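Local coordinates for protein neutral ceramidase (Pseudomonas aeruginosa, PDB 2ZWS) that hydrolyses the N-acyl linkage of ceramides to sphingosine and free fatty acid, and also runs the reverse synthesis, as a zinc-dependent secreted enzyme, at residues A[66-69]-A[70-74]; A[76-79]-A[80-84]; A[113-116]-A[117-121]; A[130-133]-A[134-138]. All coordinates share one frame; numbering follows the deposited sequence.

Interaction 1 (A[66-69]-A[70-74]); sequences IFQA and VHLKV. With FMT (formic acid), chain D.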
loop_
_atom_site.group_PDB
_atom_site.type_symbol
_atom_site.label_atom_id
_atom_site.label_comp_id
_atom_site.label_asym_id
_atom_site.label_seq_id
_atom_site.Cartn_x
_atom_site.Cartn_y
_atom_site.Cartn_z
ATOM N N ILE A 66 3.249 -5.267 1.533
ATOM C CA ILE A 66 3.887 -6.046 0.464
ATOM C C ILE A 66 4.432 -7.325 1.055
ATOM O O ILE A 66 5.414 -7.399 1.778
ATOM C CB ILE A 66 4.922 -5.300 -0.400
ATOM C CG1 ILE A 66 6.005 -4.750 0.495
ATOM C CG2 ILE A 66 4.248 -4.200 -1.245
ATOM C CD1 ILE A 66 5.672 -3.456 0.966
ATOM N N PHE A 67 3.706 -8.366 0.736
ATOM C CA PHE A 67 3.995 -9.654 1.336
ATOM C C PHE A 67 5.235 -10.297 0.732
ATOM O O PHE A 67 5.580 -10.034 -0.429
ATOM C CB PHE A 67 2.805 -10.582 1.146
ATOM C CG PHE A 67 1.567 -10.178 1.932
ATOM C CD1 PHE A 67 0.404 -9.830 1.237
ATOM C CD2 PHE A 67 1.575 -10.122 3.336
ATOM C CE1 PHE A 67 -0.750 -9.488 1.891
ATOM C CE2 PHE A 67 0.389 -9.772 4.040
ATOM C CZ PHE A 67 -0.779 -9.462 3.294
ATOM N N GLN A 68 5.884 -11.164 1.505
ATOM C CA GLN A 68 7.050 -11.879 1.029
ATOM C C GLN A 68 6.820 -12.566 -0.330
ATOM O O GLN A 68 7.696 -12.529 -1.202
ATOM C CB GLN A 68 7.527 -12.872 2.077
ATOM C CG GLN A 68 8.767 -13.593 1.686
ATOM C CD GLN A 68 9.559 -13.984 2.914
ATOM O OE1 GLN A 68 9.351 -15.072 3.500
ATOM N NE2 GLN A 68 10.417 -13.073 3.371
ATOM N N ALA A 69 5.651 -13.166 -0.519
ATOM C CA ALA A 69 5.371 -13.837 -1.803
ATOM C C ALA A 69 5.481 -12.915 -3.045
ATOM O O ALA A 69 5.965 -13.319 -4.120
ATOM C CB ALA A 69 3.987 -14.488 -1.735
ATOM N N VAL A 70 4.996 -11.682 -2.892
ATOM C CA VAL A 70 5.088 -10.661 -3.923
ATOM C C VAL A 70 6.553 -10.293 -4.120
ATOM O O VAL A 70 7.020 -10.254 -5.253
ATOM C CB VAL A 70 4.220 -9.440 -3.522
ATOM C CG1 VAL A 70 4.444 -8.263 -4.493
ATOM C CG2 VAL A 70 2.729 -9.853 -3.473
ATOM N N HIS A 71 7.266 -9.975 -3.036
ATOM C CA HIS A 71 8.685 -9.615 -3.134
ATOM C C HIS A 71 9.485 -10.679 -3.886
ATOM O O HIS A 71 10.214 -10.369 -4.843
ATOM C CB HIS A 71 9.206 -9.416 -1.709
ATOM C CG HIS A 71 10.658 -9.093 -1.627
ATOM N ND1 HIS A 71 11.561 -9.943 -1.025
ATOM C CD2 HIS A 71 11.365 -7.996 -2.008
ATOM C CE1 HIS A 71 12.765 -9.400 -1.063
ATOM N NE2 HIS A 71 12.672 -8.219 -1.650
ATOM N N LEU A 72 9.296 -11.935 -3.523
ATOM C CA LEU A 72 10.070 -13.027 -4.134
ATOM C C LEU A 72 9.777 -13.164 -5.626
ATOM O O LEU A 72 10.687 -13.380 -6.404
ATOM C CB LEU A 72 9.795 -14.355 -3.393
ATOM C CG LEU A 72 10.297 -14.393 -1.943
ATOM C CD1 LEU A 72 9.823 -15.683 -1.224
ATOM C CD2 LEU A 72 11.823 -14.249 -1.854
ATOM N N LYS A 73 8.508 -13.047 -6.004
ATOM C CA LYS A 73 8.118 -13.243 -7.396
ATOM C C LYS A 73 8.536 -12.044 -8.222
ATOM O O LYS A 73 8.989 -12.208 -9.349
ATOM C CB LYS A 73 6.617 -13.519 -7.526
ATOM C CG LYS A 73 6.161 -13.839 -8.961
ATOM C CD LYS A 73 6.756 -15.167 -9.495
ATOM C CE LYS A 73 5.910 -15.721 -10.621
ATOM N NZ LYS A 73 4.476 -15.823 -10.192
ATOM N N VAL A 74 8.385 -10.842 -7.664
ATOM C CA VAL A 74 8.851 -9.657 -8.387
ATOM C C VAL A 74 10.362 -9.776 -8.663
ATOM O O VAL A 74 10.828 -9.510 -9.780
ATOM C CB VAL A 74 8.508 -8.349 -7.627
ATOM C CG1 VAL A 74 9.321 -7.151 -8.161
ATOM C CG2 VAL A 74 6.995 -8.050 -7.701
HETATM C C FMT D . 4.225 -11.981 4.533
HETATM O O1 FMT D . 5.147 -11.209 4.171
HETATM O O2 FMT D . 3.641 -12.780 3.767
#
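Gln68 and Leu72 meet one turn apart at the start of helix 68-81, the helix of a beta-alpha-beta unit between strands 55-61 and 91-95. Phe67 is the N-cap residue. Its carbonyl O receives a straight bond from His71 N (3.1 Å, 170° at the hydrogen) and a weak, bent one from Val70 N. The next two i to i+4 bonds run from Leu72 N to Gln68 O and from Lys73 N to Ala69 O. The Gln68 side chain can be traced outward. Its CB lies 3.6 Å from O1 of a bound formic acid. CG stands anti to the backbone N (chi1 -177°), beside the carbonyl carbon. From there it touches Leu72 CD1 at 3.7 Å, where the two side chains pass at a slant. Leu72 CG also rests on Gln68 O. The amide at the tip leaves the helix, and NE2 is hydrogen-bonded to Val392 O. Gln68 is an inferred substrate-binding residue. Phe67 packs on Ser106 and Tyr445, two more inferred substrate residues, and its ring meets Phe105 edge-to-face. The contact therefore lies beside the probable substrate pocket. The formic acid, probably from the crystallisation liquor, is also hydrogen-bonded to Ser106 OG and Tyr445 N. At the helix start its O1 accepts a hydrogen bond from Gln68 N at 2.8 Å, while its O2 lies 3.4 Å from Phe67 CD2.

Interaction 2 (A[76-79]-A[80-84]); sequences ARLK and AKYPG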
loop_
_atom_site.group_PDB
_atom_site.type_symbol
_atom_site.label_atom_id
_atom_site.label_comp_id
_atom_site.label_asym_id
_atom_site.label_seq_id
_atom_site.Cartn_x
_atom_site.Cartn_y
_atom_site.Cartn_z
ATOM N N ALA A 76 12.241 -12.476 -8.920
ATOM C CA ALA A 76 12.480 -13.487 -9.942
ATOM C C ALA A 76 12.180 -12.945 -11.335
ATOM O O ALA A 76 12.946 -13.182 -12.273
ATOM C CB ALA A 76 11.631 -14.734 -9.658
ATOM N N ARG A 77 11.052 -12.233 -11.469
ATOM C CA ARG A 77 10.654 -11.660 -12.760
ATOM C C ARG A 77 11.670 -10.651 -13.256
ATOM O O ARG A 77 11.990 -10.617 -14.456
ATOM C CB ARG A 77 9.293 -10.970 -12.653
ATOM C CG ARG A 77 8.128 -11.929 -12.505
ATOM C CD ARG A 77 7.860 -12.682 -13.811
ATOM N NE ARG A 77 6.500 -13.209 -13.841
ATOM C CZ ARG A 77 6.076 -14.261 -13.149
ATOM N NH1 ARG A 77 6.900 -14.923 -12.342
ATOM N NH2 ARG A 77 4.813 -14.656 -13.257
ATOM N N LEU A 78 12.165 -9.819 -12.346
ATOM C CA LEU A 78 13.175 -8.820 -12.722
ATOM C C LEU A 78 14.470 -9.477 -13.186
ATOM O O LEU A 78 15.108 -9.015 -14.149
ATOM C CB LEU A 78 13.441 -7.829 -11.584
ATOM C CG LEU A 78 12.275 -6.875 -11.285
ATOM C CD1 LEU A 78 12.568 -6.170 -9.964
ATOM C CD2 LEU A 78 11.990 -5.903 -12.470
ATOM N N LYS A 79 14.853 -10.550 -12.506
ATOM C CA LYS A 79 16.086 -11.278 -12.842
ATOM C C LYS A 79 15.965 -11.999 -14.169
ATOM O O LYS A 79 16.959 -12.104 -14.907
ATOM C CB LYS A 79 16.456 -12.253 -11.733
ATOM C CG LYS A 79 16.934 -11.590 -10.455
ATOM C CD LYS A 79 17.095 -12.634 -9.347
ATOM C CE LYS A 79 17.388 -11.998 -8.003
ATOM N NZ LYS A 79 17.455 -13.026 -6.910
ATOM N N ALA A 80 14.765 -12.477 -14.483
ATOM C CA ALA A 80 14.495 -13.159 -15.750
ATOM C C ALA A 80 14.562 -12.200 -16.934
ATOM O O ALA A 80 15.086 -12.553 -17.992
ATOM C CB ALA A 80 13.136 -13.838 -15.712
ATOM N N LYS A 81 14.044 -10.987 -16.753
ATOM C CA LYS A 81 13.873 -10.084 -17.881
ATOM C C LYS A 81 15.053 -9.119 -18.032
ATOM O O LYS A 81 15.391 -8.705 -19.166
ATOM C CB LYS A 81 12.539 -9.352 -17.790
ATOM C CG LYS A 81 12.043 -8.813 -19.126
ATOM C CD LYS A 81 10.558 -8.572 -19.104
ATOM C CE LYS A 81 10.143 -7.739 -20.303
ATOM N NZ LYS A 81 8.702 -7.386 -20.261
ATOM N N TYR A 82 15.695 -8.799 -16.908
ATOM C CA TYR A 82 16.774 -7.797 -16.857
ATOM C C TYR A 82 17.995 -8.310 -16.101
ATOM O O TYR A 82 18.367 -7.753 -15.076
ATOM C CB TYR A 82 16.243 -6.461 -16.278
ATOM C CG TYR A 82 15.031 -6.001 -17.053
ATOM C CD1 TYR A 82 13.745 -6.123 -16.513
ATOM C CD2 TYR A 82 15.160 -5.522 -18.359
ATOM C CE1 TYR A 82 12.621 -5.749 -17.255
ATOM C CE2 TYR A 82 14.049 -5.144 -19.107
ATOM C CZ TYR A 82 12.786 -5.256 -18.550
ATOM O OH TYR A 82 11.688 -4.887 -19.293
ATOM N N PRO A 83 18.636 -9.384 -16.622
ATOM C CA PRO A 83 19.671 -10.032 -15.817
ATOM C C PRO A 83 20.828 -9.107 -15.518
ATOM O O PRO A 83 21.284 -8.387 -16.416
ATOM C CB PRO A 83 20.141 -11.209 -16.691
ATOM C CG PRO A 83 19.637 -10.926 -18.056
ATOM C CD PRO A 83 18.430 -10.050 -17.925
ATOM N N GLY A 84 21.288 -9.120 -14.271
ATOM C CA GLY A 84 22.415 -8.294 -13.856
ATOM C C GLY A 84 22.054 -6.866 -13.493
ATOM O O GLY A 84 22.894 -6.132 -12.979
#
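Ala80 and Lys79 lie in the last turn of helix 68-81, the helix of the beta-alpha-beta unit, and Leu78 ties that turn to the chain that leaves it. Ala80 N bonds back to Ala76 O (2.9 Å). Its methyl CB rests against two carbonyl oxygens, 3.5 Å from Ala76 O and 3.6 Å from Arg77 O. Lys79 works mainly through its backbone. Pro83 CA lies 3.5 Å from Lys79 O, so the proline lies against the open end of the helix. The Lys79 chain runs out extended, and NZ forms a salt bridge with Glu88. Leu78 O accepts a hydrogen bond from Tyr82 N at 2.8 Å, somewhat bent (144°). Tyr82 is the first residue to leave helical angles. The backbone sets Tyr82 CB 3.5 Å from Leu78 O. The ring then leaves anti to the carbonyl carbon, beside the backbone N (chi1 -54°). Leu78 CD2 and Tyr82 CD1 are in looser apolar contact. Lys81 CG lies over one face of the Tyr82 ring, 3.6 Å above the plane and toward its rim. Glu135 OE2 of helix 120-138 takes both Lys81 NZ and Tyr82 OH, which would probably partly offset the lysine charge.

Interaction 3 (A[113-116]-A[117-121]); sequences LSVL and GFQEK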
loop_
_atom_site.group_PDB
_atom_site.type_symbol
_atom_site.label_atom_id
_atom_site.label_comp_id
_atom_site.label_asym_id
_atom_site.label_seq_id
_atom_site.Cartn_x
_atom_site.Cartn_y
_atom_site.Cartn_z
ATOM N N LEU A 113 -6.516 -15.195 6.141
ATOM C CA LEU A 113 -7.618 -15.832 6.872
ATOM C C LEU A 113 -9.006 -15.319 6.499
ATOM O O LEU A 113 -9.892 -16.115 6.147
ATOM C CB LEU A 113 -7.399 -15.657 8.374
ATOM C CG LEU A 113 -6.482 -16.643 9.070
ATOM C CD1 LEU A 113 -6.302 -16.248 10.550
ATOM C CD2 LEU A 113 -7.020 -18.078 8.947
ATOM N N SER A 114 -9.205 -14.001 6.583
ATOM C CA SER A 114 -10.551 -13.431 6.336
ATOM C C SER A 114 -10.952 -13.481 4.848
ATOM O O SER A 114 -12.123 -13.306 4.495
ATOM C CB SER A 114 -10.616 -11.989 6.817
ATOM O OG SER A 114 -9.711 -11.215 6.052
ATOM N N VAL A 115 -9.955 -13.676 3.982
ATOM C CA VAL A 115 -10.148 -13.722 2.524
ATOM C C VAL A 115 -10.478 -15.157 2.067
ATOM O O VAL A 115 -10.822 -15.382 0.879
ATOM C CB VAL A 115 -8.869 -13.234 1.791
ATOM C CG1 VAL A 115 -9.174 -12.913 0.336
ATOM C CG2 VAL A 115 -8.248 -11.977 2.483
ATOM N N LEU A 116 -10.363 -16.109 3.010
ATOM C CA LEU A 116 -10.598 -17.548 2.778
ATOM C C LEU A 116 -9.476 -18.194 1.955
ATOM O O LEU A 116 -9.679 -19.257 1.356
ATOM C CB LEU A 116 -11.939 -17.798 2.078
ATOM C CG LEU A 116 -13.205 -17.194 2.681
ATOM C CD1 LEU A 116 -14.412 -17.459 1.799
ATOM C CD2 LEU A 116 -13.418 -17.762 4.099
ATOM N N GLY A 117 -8.299 -17.564 1.939
ATOM C CA GLY A 117 -7.117 -18.154 1.322
ATOM C C GLY A 117 -6.499 -17.270 0.238
ATOM O O GLY A 117 -6.766 -16.068 0.152
ATOM N N PHE A 118 -5.696 -17.910 -0.610
ATOM C CA PHE A 118 -4.897 -17.249 -1.627
ATOM C C PHE A 118 -5.732 -16.940 -2.870
ATOM O O PHE A 118 -6.430 -17.823 -3.389
ATOM C CB PHE A 118 -3.774 -18.206 -2.008
ATOM C CG PHE A 118 -2.842 -17.663 -3.027
ATOM C CD1 PHE A 118 -2.752 -18.243 -4.297
ATOM C CD2 PHE A 118 -2.054 -16.570 -2.711
ATOM C CE1 PHE A 118 -1.876 -17.732 -5.236
ATOM C CE2 PHE A 118 -1.178 -16.056 -3.629
ATOM C CZ PHE A 118 -1.086 -16.623 -4.903
ATOM N N GLN A 119 -5.630 -15.709 -3.371
ATOM C CA GLN A 119 -6.396 -15.286 -4.523
ATOM C C GLN A 119 -5.405 -15.018 -5.664
ATOM O O GLN A 119 -4.835 -13.929 -5.797
ATOM C CB GLN A 119 -7.236 -14.042 -4.197
ATOM C CG GLN A 119 -8.153 -14.201 -2.961
ATOM C CD GLN A 119 -8.962 -15.515 -2.938
ATOM O OE1 GLN A 119 -8.971 -16.256 -1.917
ATOM N NE2 GLN A 119 -9.654 -15.801 -4.033
ATOM N N GLU A 120 -5.204 -16.037 -6.493
ATOM C CA GLU A 120 -4.139 -15.969 -7.490
ATOM C C GLU A 120 -4.277 -14.802 -8.483
ATOM O O GLU A 120 -3.266 -14.205 -8.856
ATOM C CB GLU A 120 -3.965 -17.319 -8.197
ATOM C CG GLU A 120 -2.786 -17.404 -9.166
ATOM C CD GLU A 120 -2.413 -18.842 -9.479
ATOM O OE1 GLU A 120 -1.230 -19.215 -9.285
ATOM O OE2 GLU A 120 -3.317 -19.604 -9.898
ATOM N N LYS A 121 -5.494 -14.447 -8.909
ATOM C CA LYS A 121 -5.639 -13.389 -9.909
ATOM C C LYS A 121 -5.197 -12.023 -9.352
ATOM O O LYS A 121 -4.596 -11.200 -10.060
ATOM C CB LYS A 121 -7.099 -13.302 -10.378
ATOM C CG LYS A 121 -7.268 -12.567 -11.696
ATOM C CD LYS A 121 -8.646 -12.857 -12.332
ATOM C CE LYS A 121 -8.723 -12.285 -13.747
ATOM N NZ LYS A 121 -8.004 -13.152 -14.737
#
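Val115 and Gln119 touch across a tight turn between helix 109-112 and helix 120-138. Along the first segment, Leu113 comes first. Its carbonyl O accepts a hydrogen bond from Leu116 N at 3.2 Å and is also hydrogen-bonded to Asn349 ND2. Its side chain packs on Phe351 and Leu352 of helix 350-354. Val115 follows with its side chain directed at the second segment. CG1 is anti to the backbone N (chi1 -164°), and this places it 3.7 Å from Gln119 CG. The same methyl lies 4.0 Å from Gly117 O, and CB is 3.9 Å from that oxygen. The valine and glutamine side chains slide past each other in opposite directions. Gln119 bends at its second torsion (chi2 -47°), which folds the chain back toward the valine. Leu116 has a positive phi of 73°. It is the C-prime residue of a Schellman motif, in which Gly117 N bonds to Asn112 O and Leu116 N to Leu113 O. The motif ends the short helix and turns the chain toward the next one. Leu116 sends its own side chain onto Asn348, Asn349 and Pro350. Gly117 comes next, with backbone angles at which a CB would be jammed against Leu116 O. Gln119 then takes the N-cap position of helix 120-138, and its backbone is hydrogen-bonded to that of Gly104.

Interaction 4 (A[130-133]-A[134-138]); sequences IVRS and IERAQ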
loop_
_atom_site.group_PDB
_atom_site.type_symbol
_atom_site.label_atom_id
_atom_site.label_comp_id
_atom_site.label_asym_id
_atom_site.label_seq_id
_atom_site.Cartn_x
_atom_site.Cartn_y
_atom_site.Cartn_z
ATOM N N ILE A 130 3.733 -4.282 -10.468
ATOM C CA ILE A 130 4.978 -3.786 -9.867
ATOM C C ILE A 130 6.094 -3.867 -10.912
ATOM O O ILE A 130 6.860 -2.894 -11.150
ATOM C CB ILE A 130 5.362 -4.568 -8.597
ATOM C CG1 ILE A 130 4.379 -4.211 -7.472
ATOM C CG2 ILE A 130 6.820 -4.280 -8.176
ATOM C CD1 ILE A 130 4.459 -5.096 -6.179
ATOM N N VAL A 131 6.203 -5.023 -11.564
ATOM C CA VAL A 131 7.227 -5.156 -12.607
ATOM C C VAL A 131 6.999 -4.118 -13.734
ATOM O O VAL A 131 7.935 -3.456 -14.166
ATOM C CB VAL A 131 7.267 -6.606 -13.153
ATOM C CG1 VAL A 131 8.212 -6.709 -14.390
ATOM C CG2 VAL A 131 7.690 -7.579 -12.060
ATOM N N ARG A 132 5.758 -3.921 -14.159
ATOM C CA ARG A 132 5.470 -2.960 -15.238
ATOM C C ARG A 132 5.852 -1.543 -14.801
ATOM O O ARG A 132 6.350 -0.756 -15.578
ATOM C CB ARG A 132 3.990 -3.027 -15.574
ATOM C CG ARG A 132 3.591 -2.291 -16.851
ATOM C CD ARG A 132 2.041 -2.402 -17.130
ATOM N NE ARG A 132 1.509 -3.710 -16.735
ATOM C CZ ARG A 132 0.640 -3.939 -15.740
ATOM N NH1 ARG A 132 0.072 -2.932 -15.029
ATOM N NH2 ARG A 132 0.318 -5.204 -15.477
ATOM N N SER A 133 5.667 -1.219 -13.519
ATOM C CA SER A 133 6.013 0.156 -13.053
ATOM C C SER A 133 7.528 0.404 -13.172
ATOM O O SER A 133 7.968 1.510 -13.546
ATOM C CB SER A 133 5.488 0.420 -11.631
ATOM O OG SER A 133 6.255 -0.258 -10.671
ATOM N N ILE A 134 8.327 -0.633 -12.900
ATOM C CA ILE A 134 9.785 -0.529 -12.982
ATOM C C ILE A 134 10.216 -0.441 -14.425
ATOM O O ILE A 134 11.072 0.373 -14.761
ATOM C CB ILE A 134 10.455 -1.719 -12.253
ATOM C CG1 ILE A 134 10.168 -1.679 -10.734
ATOM C CG2 ILE A 134 11.995 -1.735 -12.427
ATOM C CD1 ILE A 134 10.498 -3.015 -9.962
ATOM N N GLU A 135 9.589 -1.238 -15.283
ATOM C CA GLU A 135 9.857 -1.183 -16.722
ATOM C C GLU A 135 9.580 0.209 -17.274
ATOM O O GLU A 135 10.365 0.746 -18.089
ATOM C CB GLU A 135 8.991 -2.214 -17.424
ATOM C CG GLU A 135 9.433 -3.610 -17.120
ATOM C CD GLU A 135 8.573 -4.648 -17.828
ATOM O OE1 GLU A 135 7.372 -4.391 -18.068
ATOM O OE2 GLU A 135 9.104 -5.727 -18.128
ATOM N N ARG A 136 8.464 0.801 -16.844
ATOM C CA ARG A 136 8.115 2.137 -17.291
ATOM C C ARG A 136 9.100 3.168 -16.771
ATOM O O ARG A 136 9.522 4.047 -17.515
ATOM C CB ARG A 136 6.686 2.514 -16.913
ATOM C CG ARG A 136 5.691 1.657 -17.645
ATOM C CD ARG A 136 4.270 1.862 -17.159
ATOM N NE ARG A 136 3.321 1.295 -18.127
ATOM C CZ ARG A 136 1.997 1.315 -17.978
ATOM N NH1 ARG A 136 1.449 1.842 -16.888
ATOM N NH2 ARG A 136 1.213 0.787 -18.920
ATOM N N ALA A 137 9.468 3.059 -15.499
ATOM C CA ALA A 137 10.425 3.969 -14.909
ATOM C C ALA A 137 11.782 3.913 -15.593
ATOM O O ALA A 137 12.345 4.952 -15.918
ATOM C CB ALA A 137 10.556 3.736 -13.406
ATOM N N GLN A 138 12.310 2.713 -15.809
ATOM C CA GLN A 138 13.628 2.604 -16.411
ATOM C C GLN A 138 13.655 3.052 -17.872
ATOM O O GLN A 138 14.722 3.433 -18.357
ATOM C CB GLN A 138 14.173 1.199 -16.261
ATOM C CG GLN A 138 13.469 0.189 -17.143
ATOM C CD GLN A 138 13.914 -1.233 -16.894
ATOM O OE1 GLN A 138 13.581 -2.139 -17.664
ATOM N NE2 GLN A 138 14.672 -1.440 -15.824
#
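Ile134, Glu135, Arg136 and Ala137 each bond through N to the carbonyl O four residues earlier, in the last turns of helix 120-138. Glu135 N meets Val131 O nearly straight (3.0 Å, 167°). Ile134 N also makes a weak bond to Val131 O. This is a regular alpha-helix with one extra side-chain bond. Ser133 OG lies between its backbone N and carbonyl carbon (chi1 74°), and there it donates to Ile130 O at 2.7 Å. That carbonyl also accepts a bond from Ile134 N, so two bonds hold it. Ser133 and Ala137 pack on strand 41-49, while Ile130 and Ile134 face strand 55-61 and helix 68-81. On another side, Glu135 reaches back over Val131. Its CG is 3.3 Å from Val131 O. Glu135 OE2 is 4.0 Å from Val131 CG1, but its polar partner is Lys81 NZ, which holds it in a salt bridge. Arg132 and Arg136 run side by side, pointing the same way. Their guanidinium planes are 68° apart, and both NH1 atoms form salt bridges with Glu556, which probably balances the like charges. Asp13 O and Lys11 O take further bonds from these NH1 atoms. Arg132 CD sits over one face of the Arg136 guanidinium, toward its rim, and lies 3.7 Å from Arg136 NH2.

Overall arrangement
All four interactions are local and follow in series, so none nests in or crosses another. Interaction 1 closes the first turn of helix 68-81 and interaction 2 its last, their centres about 14 Å apart. After strand 91-95, interaction 3 closes a tight turn between helix 109-112 and helix 120-138. Interaction 4 closes helical turns at the end of that second long helix. Helices 68-81 and 120-138 then pack together. Val70 and Val74 of interaction 1 meet Ile130 of interaction 4, and Leu78 of interaction 2 meets Ile134. Beyond this apolar seam, a salt bridge joins interactions 2 and 4. Interaction 3 touches none of the others; its centre is about 26 Å from that of interaction 4.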